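Local atomic coordinates of beta-galactosidase (Geobacillus stearothermophilus, PDB entry 4OIF), a protein that probably hydrolyses terminal non-reducing beta-D-galactose residues of beta-D-galactosides, as a trimeric, zinc-binding member of glycoside hydrolase family 42. Residues E434-P439 and K553-V558; M499-G504 and G595-D600; R538-V543 and S549-D554. All coordinates share one frame; numbering follows the deposited sequence.

All three interactions lie within the trimerisation domain, on one side of the chain's centre and away from the predicted active-site residues and the zinc site. Interactions 1 and 2 are centred about 7 Å apart and cross along the chain, their segments alternating; Thr435 O meets Arg597 NH1 and Thr557 OG1 meets Gly595 O between them. Interaction 3, centred about 11 and 12 Å from interactions 1 and 2, is the hairpin 541-545/548-553, nested in the loop that interaction 2 closes. It shares Lys553 and Asp554 with interaction 1, and its strand 548-553 neighbours strand 597-598 in the mixed sheet. Arg597 thereby ties the hairpin's end to the loop before helix 438-451.

Interaction 1 (E434-P439 and K553-V558); sequences ETKRYP and KDYATV
Thr435 and Asp554 bring the two backbones closest, their CA atoms 6.5 Å apart, where the loop before helix 438-451 passes the turn that opens strand 555-561. The hydroxyl of Tyr555 reaches across and donates from OH to Thr435 OG1 at 2.7 Å; it also bonds to Ala432 N, so the phenol end is gripped from two residues of the same loop. With chi1 at 69°, Thr435 sets OG1 between its own backbone N and carbonyl carbon, and the methyl CG2 is left beside the carboxylate of Asp554, 3.7 Å from OD1. The turn is a classic gamma-turn centred on Asp554: its phi is positive, 75°, and Tyr555 N bonds back to Lys553 O at 2.8 Å. One water completes the bridge, accepting from Thr435 OG1 at 2.8 Å and donating to Asp554 O at 2.9 Å, while it sits above the rim of one face of the Tyr555 ring. The other carboxylate oxygen, Asp554 OD2, forms a salt bridge with Arg597. Lys436 meets the phenol end at its edge with its backbone N, while its extended side chain carries NZ off to Leu425 O and Ala428 O.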
ATOM      1  N   GLU A 434       8.701 -11.952   5.340  1.00 19.58           N
ATOM      2  CA  GLU A 434       9.660 -10.866   5.274  1.00 16.27           C
ATOM      3  C   GLU A 434      11.060 -11.269   5.706  1.00 15.65           C
ATOM      4  O   GLU A 434      11.999 -10.514   5.481  1.00 12.12           O
ATOM      5  CB  GLU A 434       9.162  -9.678   6.107  1.00 21.30           C
ATOM      6  CG  GLU A 434       8.035  -8.910   5.404  1.00 34.42           C
ATOM      7  CD  GLU A 434       7.423  -7.793   6.242  1.00 59.32           C
ATOM      8  OE1 GLU A 434       8.077  -7.317   7.196  1.00 76.12           O
ATOM      9  OE2 GLU A 434       6.279  -7.389   5.939  1.00 63.89           O
ATOM     10  N   THR A 435      11.220 -12.460   6.284  1.00 12.96           N
ATOM     11  CA  THR A 435      12.540 -12.846   6.805  1.00 10.39           C
ATOM     12  C   THR A 435      13.239 -13.964   6.047  1.00 13.80           C
ATOM     13  O   THR A 435      14.348 -14.333   6.416  1.00  8.39           O
ATOM     14  CB  THR A 435      12.474 -13.292   8.283  1.00  8.89           C
ATOM     15  OG1 THR A 435      11.774 -14.542   8.389  1.00  9.88           O
ATOM     16  CG2 THR A 435      11.800 -12.230   9.138  1.00  5.32           C
ATOM     17  N   LYS A 436      12.593 -14.509   5.016  1.00 13.67           N
ATOM     18  CA  LYS A 436      13.206 -15.562   4.213  1.00 16.57           C
ATOM     19  C   LYS A 436      14.581 -15.097   3.730  1.00 13.21           C
ATOM     20  O   LYS A 436      15.589 -15.736   4.016  1.00 12.77           O
ATOM     21  CB  LYS A 436      12.314 -15.945   3.021  1.00 12.31           C
ATOM     22  CG  LYS A 436      10.977 -16.571   3.390  1.00 13.37           C
ATOM     23  CD  LYS A 436      10.174 -16.900   2.137  1.00 13.59           C
ATOM     24  CE  LYS A 436       8.734 -17.306   2.449  1.00 12.66           C
ATOM     25  NZ  LYS A 436       7.918 -17.472   1.185  1.00  9.35           N
ATOM     26  N   ARG A 437      14.588 -13.981   3.000  1.00 13.84           N
ATOM     27  CA  ARG A 437      15.792 -13.222   2.653  1.00 12.82           C
ATOM     28  C   ARG A 437      16.957 -14.091   2.199  1.00 12.64           C
ATOM     29  O   ARG A 437      18.065 -13.997   2.730  1.00 11.00           O
ATOM     30  CB  ARG A 437      16.205 -12.354   3.847  1.00 11.11           C
ATOM     31  CG  ARG A 437      15.123 -11.339   4.244  1.00 14.45           C
ATOM     32  CD  ARG A 437      15.592 -10.354   5.315  1.00 16.92           C
ATOM     33  NE  ARG A 437      16.728  -9.548   4.876  1.00 22.93           N
ATOM     34  CZ  ARG A 437      16.630  -8.470   4.105  1.00 39.77           C
ATOM     35  NH1 ARG A 437      15.443  -8.057   3.681  1.00 40.40           N
ATOM     36  NH2 ARG A 437      17.722  -7.804   3.753  1.00 29.97           N
ATOM     37  N   TYR A 438      16.690 -14.930   1.203  1.00 12.42           N
ATOM     38  CA  TYR A 438      17.639 -15.942   0.740  1.00 13.11           C
ATOM     39  C   TYR A 438      18.956 -15.334   0.204  1.00  8.31           C
ATOM     40  O   TYR A 438      20.041 -15.622   0.750  1.00 10.36           O
ATOM     41  CB  TYR A 438      16.936 -16.841  -0.308  1.00 14.61           C
ATOM     42  CG  TYR A 438      17.825 -17.796  -1.089  1.00 16.55           C
ATOM     43  CD1 TYR A 438      18.572 -18.775  -0.438  1.00 11.35           C
ATOM     44  CD2 TYR A 438      17.895 -17.736  -2.474  1.00  9.92           C
ATOM     45  CE1 TYR A 438      19.371 -19.647  -1.140  1.00  6.61           C
ATOM     46  CE2 TYR A 438      18.692 -18.609  -3.185  1.00  9.99           C
ATOM     47  CZ  TYR A 438      19.431 -19.561  -2.511  1.00 10.38           C
ATOM     48  OH  TYR A 438      20.235 -20.440  -3.201  1.00  5.87           O
ATOM     49  N   PRO A 439      18.878 -14.477  -0.837  1.00 11.99           N
ATOM     50  CA  PRO A 439      20.125 -13.906  -1.356  1.00 13.37           C
ATOM     51  C   PRO A 439      20.900 -13.103  -0.305  1.00 10.96           C
ATOM     52  O   PRO A 439      22.137 -13.232  -0.208  1.00 15.45           O
ATOM     53  CB  PRO A 439      19.647 -13.001  -2.499  1.00 14.09           C
ATOM     54  CG  PRO A 439      18.225 -12.719  -2.193  1.00 14.50           C
ATOM     55  CD  PRO A 439      17.710 -13.961  -1.575  1.00  9.70           C
ATOM     56  N   LYS A 553      18.238 -14.781  15.528  1.00  9.59           N
ATOM     57  CA  LYS A 553      16.987 -14.178  15.072  1.00 18.24           C
ATOM     58  C   LYS A 553      16.339 -14.989  13.944  1.00 10.82           C
ATOM     59  O   LYS A 553      17.020 -15.743  13.243  1.00 12.34           O
ATOM     60  CB  LYS A 553      17.226 -12.735  14.600  1.00 14.46           C
ATOM     61  CG  LYS A 553      17.711 -11.822  15.705  1.00 21.37           C
ATOM     62  CD  LYS A 553      17.626 -10.361  15.335  1.00 33.48           C
ATOM     63  CE  LYS A 553      18.564  -9.985  14.212  1.00 31.68           C
ATOM     64  NZ  LYS A 553      18.417  -8.528  13.886  1.00 45.21           N
ATOM     65  N   ASP A 554      15.022 -14.833  13.800  1.00  8.03           N
ATOM     66  CA  ASP A 554      14.251 -15.280  12.629  1.00  8.46           C
ATOM     67  C   ASP A 554      13.989 -16.778  12.533  1.00  7.22           C
ATOM     68  O   ASP A 554      12.838 -17.189  12.380  1.00  8.77           O
ATOM     69  CB  ASP A 554      14.931 -14.827  11.328  1.00  5.59           C
ATOM     70  CG  ASP A 554      15.045 -13.317  11.221  1.00  9.30           C
ATOM     71  OD1 ASP A 554      14.281 -12.601  11.907  1.00  7.36           O
ATOM     72  OD2 ASP A 554      15.897 -12.847  10.436  1.00 12.53           O
ATOM     73  N   TYR A 555      15.044 -17.591  12.583  1.00 10.94           N
ATOM     74  CA  TYR A 555      14.886 -19.038  12.423  1.00  6.72           C
ATOM     75  C   TYR A 555      15.781 -19.862  13.335  1.00  7.51           C
ATOM     76  O   TYR A 555      16.956 -19.550  13.534  1.00  5.30           O
ATOM     77  CB  TYR A 555      15.149 -19.445  10.974  1.00  5.73           C
ATOM     78  CG  TYR A 555      14.199 -18.802  10.000  1.00 12.32           C
ATOM     79  CD1 TYR A 555      12.904 -19.283   9.854  1.00 15.71           C
ATOM     80  CD2 TYR A 555      14.587 -17.718   9.230  1.00  7.96           C
ATOM     81  CE1 TYR A 555      12.018 -18.705   8.977  1.00 14.67           C
ATOM     82  CE2 TYR A 555      13.703 -17.129   8.344  1.00 18.90           C
ATOM     83  CZ  TYR A 555      12.417 -17.630   8.225  1.00 12.63           C
ATOM     84  OH  TYR A 555      11.523 -17.062   7.356  1.00  7.62           O
ATOM     85  N   ALA A 556      15.203 -20.925  13.879  1.00  2.91           N
ATOM     86  CA  ALA A 556      15.962 -21.928  14.592  1.00  4.37           C
ATOM     87  C   ALA A 556      15.593 -23.281  14.034  1.00  5.93           C
ATOM     88  O   ALA A 556      14.512 -23.458  13.477  1.00  4.94           O
ATOM     89  CB  ALA A 556      15.688 -21.864  16.081  1.00  4.62           C
ATOM     90  N   THR A 557      16.493 -24.243  14.164  1.00  7.60           N
ATOM     91  CA  THR A 557      16.167 -25.593  13.738  1.00 10.74           C
ATOM     92  C   THR A 557      16.377 -26.594  14.864  1.00 11.74           C
ATOM     93  O   THR A 557      17.465 -26.678  15.424  1.00 13.52           O
ATOM     94  CB  THR A 557      17.013 -26.022  12.520  1.00 10.63           C
ATOM     95  OG1 THR A 557      16.972 -24.999  11.510  1.00  5.83           O
ATOM     96  CG2 THR A 557      16.478 -27.326  11.949  1.00  4.39           C
ATOM     97  N   VAL A 558      15.342 -27.355  15.202  1.00  9.34           N
ATOM     98  CA  VAL A 558      15.526 -28.433  16.167  1.00  8.20           C
ATOM     99  C   VAL A 558      16.243 -29.577  15.447  1.00 14.23           C
ATOM    100  O   VAL A 558      15.870 -29.950  14.336  1.00 18.30           O
ATOM    101  CB  VAL A 558      14.187 -28.912  16.776  1.00  9.00           C
ATOM    102  CG1 VAL A 558      14.422 -30.074  17.737  1.00  6.05           C
ATOM    103  CG2 VAL A 558      13.489 -27.770  17.518  1.00  1.99           C
TER
HETATM  104  O   HOH W   1      11.263 -15.157  11.029  1.00  5.85           O

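Interaction 2 (M499-G504 and G595-D600); sequences MTYISG and GGRLED
Tyr501 lays its side chain along the backbone of Gly595 and Gly596 and ends on Arg597, so that one aromatic residue carries this side of the whole contact. The tight part begins at its root, where the CA atoms of Tyr501 and Gly595 are 5.0 Å apart and CB meets Gly595 O at 3.5 Å. Further along the ring, CE1 of Tyr501 comes within 3.5 Å of Gly596 O. Over the centre of one ring face sits the hydroxyl of the preceding Thr500, which itself donates to Tyr501 O on a lone pair. Tyr501 and Gly595 come just after the C-terminal ends of strands 496-500 and 589-594, parallel neighbours in the mixed sheet of the trimerisation domain, which belongs with the class I glutaminase-like folds; the contact joins the two segments just past those strand ends, and the weakly bonded strand 597-598 then pairs at the far edge of the same sheet. At the tip, Arg597 NE donates to Tyr501 OH at 2.8 Å in a nearly straight bond (169°) that lies in the guanidinium plane, that plane standing 68° from the ring. The arginine leaves its backbone extended and then bends at chi3 (-73°), which folds NE back onto the hydroxyl while CB passes 3.5 Å from Tyr501 OH. With a phenylalanine in place of Tyr501, Arg597 NE would probably be left without its acceptor and the guanidinium less firmly fixed. Beyond that bond the contact loosens: Arg597 NH2 lies 3.9 Å from Tyr501 CE2, and the partly exposed Arg597 turns its guanidinium to other partners, NH1 to Thr435 O, NH2 to Lys436 O. A glycerol, probably from the crystallisation liquor, rests about 3 Å (nearest atoms) from the Arg597 side chain.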
ATOM      1  N   MET A 499      25.902 -26.280   5.257  1.00  8.53           N
ATOM      2  CA  MET A 499      24.505 -25.971   4.987  1.00 10.32           C
ATOM      3  C   MET A 499      23.837 -25.433   6.234  1.00 11.45           C
ATOM      4  O   MET A 499      24.424 -25.423   7.323  1.00 10.01           O
ATOM      5  CB  MET A 499      23.750 -27.195   4.464  1.00 11.42           C
ATOM      6  CG  MET A 499      24.054 -27.499   3.014  1.00 10.70           C
ATOM      7  SD  MET A 499      23.118 -28.893   2.380  1.00 14.97           S
ATOM      8  CE  MET A 499      22.387 -28.209   0.916  1.00  7.63           C
ATOM      9  N   THR A 500      22.608 -24.962   6.069  1.00  8.11           N
ATOM     10  CA  THR A 500      21.929 -24.262   7.147  1.00 10.65           C
ATOM     11  C   THR A 500      20.488 -24.663   7.243  1.00 12.33           C
ATOM     12  O   THR A 500      19.992 -25.475   6.465  1.00  6.69           O
ATOM     13  CB  THR A 500      21.938 -22.726   6.963  1.00 11.69           C
ATOM     14  OG1 THR A 500      21.022 -22.367   5.915  1.00  8.75           O
ATOM     15  CG2 THR A 500      23.348 -22.192   6.649  1.00  7.22           C
ATOM     16  N   TYR A 501      19.822 -24.035   8.199  1.00  9.79           N
ATOM     17  CA  TYR A 501      18.380 -24.066   8.304  1.00  9.84           C
ATOM     18  C   TYR A 501      17.694 -23.908   6.947  1.00 10.03           C
ATOM     19  O   TYR A 501      18.210 -23.229   6.052  1.00 10.28           O
ATOM     20  CB  TYR A 501      17.925 -22.961   9.243  1.00  5.92           C
ATOM     21  CG  TYR A 501      18.454 -21.601   8.871  1.00  7.96           C
ATOM     22  CD1 TYR A 501      19.698 -21.171   9.320  1.00  7.52           C
ATOM     23  CD2 TYR A 501      17.702 -20.734   8.072  1.00  9.45           C
ATOM     24  CE1 TYR A 501      20.192 -19.908   8.977  1.00 12.70           C
ATOM     25  CE2 TYR A 501      18.183 -19.471   7.729  1.00  8.36           C
ATOM     26  CZ  TYR A 501      19.432 -19.062   8.181  1.00 12.98           C
ATOM     27  OH  TYR A 501      19.921 -17.810   7.848  1.00 11.65           O
ATOM     28  N   ILE A 502      16.531 -24.545   6.820  1.00  6.44           N
ATOM     29  CA  ILE A 502      15.687 -24.484   5.631  1.00  6.47           C
ATOM     30  C   ILE A 502      16.448 -24.854   4.366  1.00  5.44           C
ATOM     31  O   ILE A 502      16.400 -24.158   3.353  1.00  8.35           O
ATOM     32  CB  ILE A 502      15.034 -23.090   5.494  1.00  6.55           C
ATOM     33  CG1 ILE A 502      14.490 -22.657   6.858  1.00  6.43           C
ATOM     34  CG2 ILE A 502      13.881 -23.134   4.526  1.00  7.44           C
ATOM     35  CD1 ILE A 502      13.732 -21.379   6.839  1.00  6.87           C
ATOM     36  N   SER A 503      17.140 -25.981   4.438  1.00  5.21           N
ATOM     37  CA  SER A 503      17.856 -26.526   3.294  1.00  6.53           C
ATOM     38  C   SER A 503      17.363 -27.929   3.045  1.00  9.60           C
ATOM     39  O   SER A 503      17.192 -28.660   3.970  1.00  4.02           O
ATOM     40  CB  SER A 503      19.356 -26.546   3.553  1.00  3.38           C
ATOM     41  OG  SER A 503      19.837 -25.258   3.903  1.00 15.21           O
ATOM     42  N   GLY A 504      17.150 -28.306   1.798  1.00  9.13           N
ATOM     43  CA  GLY A 504      16.804 -29.681   1.475  1.00  6.07           C
ATOM     44  C   GLY A 504      15.426 -30.120   1.927  1.00 10.98           C
ATOM     45  O   GLY A 504      15.239 -31.227   2.415  1.00  8.47           O
ATOM     46  N   GLY A 595      22.226 -24.408  12.471  1.00 11.93           N
ATOM     47  CA  GLY A 595      20.787 -24.539  12.677  1.00 10.34           C
ATOM     48  C   GLY A 595      19.970 -23.260  12.803  1.00  8.55           C
ATOM     49  O   GLY A 595      18.751 -23.264  12.602  1.00  7.11           O
ATOM     50  N   GLY A 596      20.629 -22.163  13.153  1.00  4.91           N
ATOM     51  CA  GLY A 596      19.917 -20.929  13.398  1.00  5.84           C
ATOM     52  C   GLY A 596      20.552 -19.785  12.653  1.00  7.35           C
ATOM     53  O   GLY A 596      21.677 -19.898  12.174  1.00  8.94           O
ATOM     54  N   ARG A 597      19.828 -18.681  12.543  1.00 10.51           N
ATOM     55  CA  ARG A 597      20.359 -17.509  11.864  1.00 13.04           C
ATOM     56  C   ARG A 597      21.025 -16.607  12.906  1.00 15.24           C
ATOM     57  O   ARG A 597      20.371 -16.031  13.785  1.00 13.49           O
ATOM     58  CB  ARG A 597      19.261 -16.779  11.094  1.00  8.39           C
ATOM     59  CG  ARG A 597      19.724 -15.484  10.463  1.00 13.97           C
ATOM     60  CD  ARG A 597      18.614 -14.842   9.672  1.00 11.95           C
ATOM     61  NE  ARG A 597      18.338 -15.546   8.419  1.00 15.84           N
ATOM     62  CZ  ARG A 597      17.303 -15.271   7.630  1.00 13.27           C
ATOM     63  NH1 ARG A 597      16.439 -14.317   7.975  1.00  6.69           N
ATOM     64  NH2 ARG A 597      17.129 -15.952   6.507  1.00  6.15           N
ATOM     65  N   LEU A 598      22.343 -16.517  12.818  1.00  9.75           N
ATOM     66  CA  LEU A 598      23.123 -15.957  13.905  1.00 10.60           C
ATOM     67  C   LEU A 598      23.810 -14.666  13.475  1.00  8.96           C
ATOM     68  O   LEU A 598      24.079 -14.467  12.290  1.00  8.80           O
ATOM     69  CB  LEU A 598      24.138 -16.999  14.390  1.00 11.31           C
ATOM     70  CG  LEU A 598      23.514 -18.321  14.876  1.00  7.86           C
ATOM     71  CD1 LEU A 598      24.574 -19.309  15.286  1.00  9.97           C
ATOM     72  CD2 LEU A 598      22.585 -18.079  16.031  1.00 10.08           C
ATOM     73  N   GLU A 599      24.068 -13.787  14.438  1.00 10.04           N
ATOM     74  CA  GLU A 599      24.765 -12.520  14.188  1.00  9.55           C
ATOM     75  C   GLU A 599      26.084 -12.677  13.421  1.00  7.11           C
ATOM     76  O   GLU A 599      26.644 -13.771  13.337  1.00  9.24           O
ATOM     77  CB  GLU A 599      25.041 -11.821  15.509  1.00  6.27           C
ATOM     78  CG  GLU A 599      25.839 -12.682  16.478  1.00 15.83           C
ATOM     79  CD  GLU A 599      26.236 -11.920  17.723  1.00 16.11           C
ATOM     80  OE1 GLU A 599      25.860 -12.355  18.834  1.00 10.51           O
ATOM     81  OE2 GLU A 599      26.922 -10.887  17.585  1.00 13.56           O
ATOM     82  N   ASP A 600      26.566 -11.569  12.867  1.00 10.70           N
ATOM     83  CA  ASP A 600      27.784 -11.534  12.049  1.00 12.39           C
ATOM     84  C   ASP A 600      29.006 -12.207  12.681  1.00  9.42           C
ATOM     85  O   ASP A 600      29.766 -12.935  12.018  1.00  8.29           O
ATOM     86  CB  ASP A 600      28.136 -10.085  11.736  1.00  9.21           C
ATOM     87  CG  ASP A 600      27.226  -9.471  10.694  1.00 12.92           C
ATOM     88  OD1 ASP A 600      26.674 -10.210   9.849  1.00 24.69           O
ATOM     89  OD2 ASP A 600      27.088  -8.233  10.704  1.00 21.56           O
TER

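Interaction 3 (R538-V543 and S549-D554); sequences RDRNSV and SYELKD
Asn541 and Leu552 face each other as an antiparallel hydrogen-bonded pair, Asn541 N to Leu552 O at 3.0 Å and Leu552 N to Asn541 O at 2.9 Å, both close to straight. Val543 and Tyr550 form the next such pair, bonded N to O in both directions; between them Ser542 and Glu551 make a non-hydrogen-bonded pair, with Ser542 CA 3.1 Å from Tyr550 O. This ladder is the beta hairpin 541-545/548-553. Outside it, Arg540 NE forms a salt bridge with Glu551 OE1 whose hydrogen bond is weak (3.2 Å, 124° at the hydrogen), guanidinium and carboxylate being perpendicular. Arg540 bends at chi2 (-70°) to lie alongside Lys553, whose CD sits 3.4 Å above the centre of the guanidinium face, while NH1 donates to Asp539 O and Pro537 O. A water joins Asp539 O to Asp554 N beyond the Asn541-Leu552 pair. On the buried face Leu552 CD2 packs on Asn541 CB at 3.8 Å and Leu552 CD1 meets Val543 CG2 more loosely, with Leu598 and Tyr570 covering both apolar side chains. The main-chain bonds thus hold the hairpin, whereas the bent ion pair, on the more exposed side, adds less; the Glu551 carboxylate may help offset the like charges of Arg540 and Lys553, whose NH2 and NZ lie 4.5 Å apart.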
ATOM      1  N   ARG A 538      10.376  -9.458  17.398  1.00  8.09           N
ATOM      2  CA  ARG A 538      10.935  -9.186  18.715  1.00  9.05           C
ATOM      3  C   ARG A 538      11.512 -10.448  19.371  1.00 16.68           C
ATOM      4  O   ARG A 538      12.168 -10.360  20.407  1.00 16.71           O
ATOM      5  CB  ARG A 538       9.879  -8.556  19.626  1.00 10.70           C
ATOM      6  CG  ARG A 538       9.446  -7.159  19.202  1.00 11.19           C
ATOM      7  CD  ARG A 538       8.286  -6.656  20.045  1.00 17.41           C
ATOM      8  NE  ARG A 538       7.995  -5.256  19.739  1.00 53.10           N
ATOM      9  CZ  ARG A 538       6.895  -4.821  19.126  1.00 63.42           C
ATOM     10  NH1 ARG A 538       5.941  -5.677  18.757  1.00 37.97           N
ATOM     11  NH2 ARG A 538       6.741  -3.521  18.892  1.00 49.61           N
ATOM     12  N   ASP A 539      11.255 -11.617  18.788  1.00  8.93           N
ATOM     13  CA  ASP A 539      11.763 -12.866  19.362  1.00 12.25           C
ATOM     14  C   ASP A 539      13.280 -12.926  19.229  1.00 16.55           C
ATOM     15  O   ASP A 539      13.845 -12.415  18.262  1.00 12.00           O
ATOM     16  CB  ASP A 539      11.132 -14.088  18.685  1.00 13.14           C
ATOM     17  CG  ASP A 539       9.657 -14.244  19.015  1.00 17.96           C
ATOM     18  OD1 ASP A 539       9.217 -13.651  20.023  1.00 15.62           O
ATOM     19  OD2 ASP A 539       8.945 -14.961  18.269  1.00 10.23           O
ATOM     20  N   ARG A 540      13.935 -13.538  20.210  1.00 10.81           N
ATOM     21  CA  ARG A 540      15.383 -13.696  20.181  1.00 12.76           C
ATOM     22  C   ARG A 540      15.762 -15.033  20.771  1.00 11.76           C
ATOM     23  O   ARG A 540      15.060 -15.554  21.629  1.00  6.72           O
ATOM     24  CB  ARG A 540      16.086 -12.588  20.969  1.00 10.80           C
ATOM     25  CG  ARG A 540      15.957 -11.206  20.385  1.00 17.20           C
ATOM     26  CD  ARG A 540      16.740 -11.045  19.094  1.00 15.07           C
ATOM     27  NE  ARG A 540      16.713  -9.658  18.632  1.00 21.19           N
ATOM     28  CZ  ARG A 540      15.754  -9.130  17.871  1.00 26.14           C
ATOM     29  NH1 ARG A 540      14.729  -9.877  17.476  1.00 19.19           N
ATOM     30  NH2 ARG A 540      15.819  -7.852  17.499  1.00 18.87           N
ATOM     31  N   ASN A 541      16.872 -15.592  20.314  1.00  9.25           N
ATOM     32  CA  ASN A 541      17.465 -16.713  21.026  1.00  9.10           C
ATOM     33  C   ASN A 541      18.966 -16.471  21.032  1.00 10.47           C
ATOM     34  O   ASN A 541      19.418 -15.349  20.794  1.00 10.65           O
ATOM     35  CB  ASN A 541      17.094 -18.068  20.385  1.00  9.36           C
ATOM     36  CG  ASN A 541      17.032 -19.232  21.416  1.00 16.62           C
ATOM     37  OD1 ASN A 541      17.959 -19.439  22.201  1.00 15.02           O
ATOM     38  ND2 ASN A 541      15.928 -19.981  21.410  1.00 10.05           N
ATOM     39  N   SER A 542      19.731 -17.512  21.311  1.00  6.16           N
ATOM     40  CA  SER A 542      21.173 -17.418  21.308  1.00  9.82           C
ATOM     41  C   SER A 542      21.755 -18.805  21.249  1.00 16.25           C
ATOM     42  O   SER A 542      21.154 -19.756  21.754  1.00 14.36           O
ATOM     43  CB  SER A 542      21.684 -16.696  22.548  1.00 14.62           C
ATOM     44  OG  SER A 542      21.337 -17.420  23.712  1.00 21.51           O
ATOM     45  N   VAL A 543      22.927 -18.911  20.626  1.00 14.95           N
ATOM     46  CA  VAL A 543      23.669 -20.156  20.550  1.00 12.05           C
ATOM     47  C   VAL A 543      25.011 -20.023  21.274  1.00 18.82           C
ATOM     48  O   VAL A 543      25.766 -19.084  21.048  1.00 13.65           O
ATOM     49  CB  VAL A 543      23.907 -20.574  19.087  1.00 14.74           C
ATOM     50  CG1 VAL A 543      24.825 -21.781  19.016  1.00 10.39           C
ATOM     51  CG2 VAL A 543      22.586 -20.870  18.409  1.00 15.31           C
ATOM     52  N   SER A 549      28.395 -16.666  23.648  1.00 21.16           N
ATOM     53  CA  SER A 549      27.007 -16.646  23.197  1.00 17.44           C
ATOM     54  C   SER A 549      26.874 -15.778  21.961  1.00 16.49           C
ATOM     55  O   SER A 549      27.475 -14.706  21.889  1.00 16.37           O
ATOM     56  CB  SER A 549      26.077 -16.138  24.290  1.00  8.25           C
ATOM     57  OG  SER A 549      25.759 -17.183  25.178  1.00 26.28           O
ATOM     58  N   TYR A 550      26.086 -16.248  20.993  1.00 14.31           N
ATOM     59  CA  TYR A 550      25.822 -15.507  19.749  1.00 16.98           C
ATOM     60  C   TYR A 550      24.319 -15.315  19.568  1.00 12.64           C
ATOM     61  O   TYR A 550      23.551 -16.245  19.756  1.00 10.72           O
ATOM     62  CB  TYR A 550      26.407 -16.238  18.536  1.00 10.18           C
ATOM     63  CG  TYR A 550      27.915 -16.410  18.552  1.00 17.26           C
ATOM     64  CD1 TYR A 550      28.505 -17.524  19.138  1.00 17.81           C
ATOM     65  CD2 TYR A 550      28.748 -15.461  17.970  1.00 14.21           C
ATOM     66  CE1 TYR A 550      29.876 -17.685  19.144  1.00 15.67           C
ATOM     67  CE2 TYR A 550      30.121 -15.610  17.975  1.00 10.83           C
ATOM     68  CZ  TYR A 550      30.678 -16.721  18.562  1.00 16.79           C
ATOM     69  OH  TYR A 550      32.041 -16.869  18.568  1.00 18.35           O
ATOM     70  N   GLU A 551      23.891 -14.116  19.202  1.00  7.11           N
ATOM     71  CA  GLU A 551      22.458 -13.862  19.091  1.00 13.12           C
ATOM     72  C   GLU A 551      21.786 -14.557  17.898  1.00 12.35           C
ATOM     73  O   GLU A 551      22.321 -14.585  16.791  1.00 11.65           O
ATOM     74  CB  GLU A 551      22.186 -12.362  19.010  1.00 12.34           C
ATOM     75  CG  GLU A 551      20.710 -12.011  19.225  1.00 21.46           C
ATOM     76  CD  GLU A 551      20.390 -10.571  18.879  1.00 21.94           C
ATOM     77  OE1 GLU A 551      19.742  -9.889  19.702  1.00 20.15           O
ATOM     78  OE2 GLU A 551      20.784 -10.126  17.782  1.00 19.68           O
ATOM     79  N   LEU A 552      20.604 -15.116  18.143  1.00  9.73           N
ATOM     80  CA  LEU A 552      19.810 -15.724  17.088  1.00  8.88           C
ATOM     81  C   LEU A 552      18.561 -14.905  16.814  1.00  9.84           C
ATOM     82  O   LEU A 552      17.899 -14.428  17.748  1.00  9.76           O
ATOM     83  CB  LEU A 552      19.411 -17.158  17.452  1.00  8.66           C
ATOM     84  CG  LEU A 552      18.574 -17.952  16.443  1.00  6.42           C
ATOM     85  CD1 LEU A 552      18.893 -19.436  16.572  1.00  5.53           C
ATOM     86  CD2 LEU A 552      17.070 -17.720  16.592  1.00  1.80           C
ATOM     87  N   LYS A 553      18.238 -14.781  15.528  1.00  9.59           N
ATOM     88  CA  LYS A 553      16.987 -14.178  15.072  1.00 18.24           C
ATOM     89  C   LYS A 553      16.339 -14.989  13.944  1.00 10.82           C
ATOM     90  O   LYS A 553      17.020 -15.743  13.243  1.00 12.34           O
ATOM     91  CB  LYS A 553      17.226 -12.735  14.600  1.00 14.46           C
ATOM     92  CG  LYS A 553      17.711 -11.822  15.705  1.00 21.37           C
ATOM     93  CD  LYS A 553      17.626 -10.361  15.335  1.00 33.48           C
ATOM     94  CE  LYS A 553      18.564  -9.985  14.212  1.00 31.68           C
ATOM     95  NZ  LYS A 553      18.417  -8.528  13.886  1.00 45.21           N
ATOM     96  N   ASP A 554      15.022 -14.833  13.800  1.00  8.03           N
ATOM     97  CA  ASP A 554      14.251 -15.280  12.629  1.00  8.46           C
ATOM     98  C   ASP A 554      13.989 -16.778  12.533  1.00  7.22           C
ATOM     99  O   ASP A 554      12.838 -17.189  12.380  1.00  8.77           O
ATOM    100  CB  ASP A 554      14.931 -14.827  11.328  1.00  5.59           C
ATOM    101  CG  ASP A 554      15.045 -13.317  11.221  1.00  9.30           C
ATOM    102  OD1 ASP A 554      14.281 -12.601  11.907  1.00  7.36           O
ATOM    103  OD2 ASP A 554      15.897 -12.847  10.436  1.00 12.53           O
TER
HETATM  104  O   HOH W   2      13.530 -12.730  15.438  1.00  9.56           O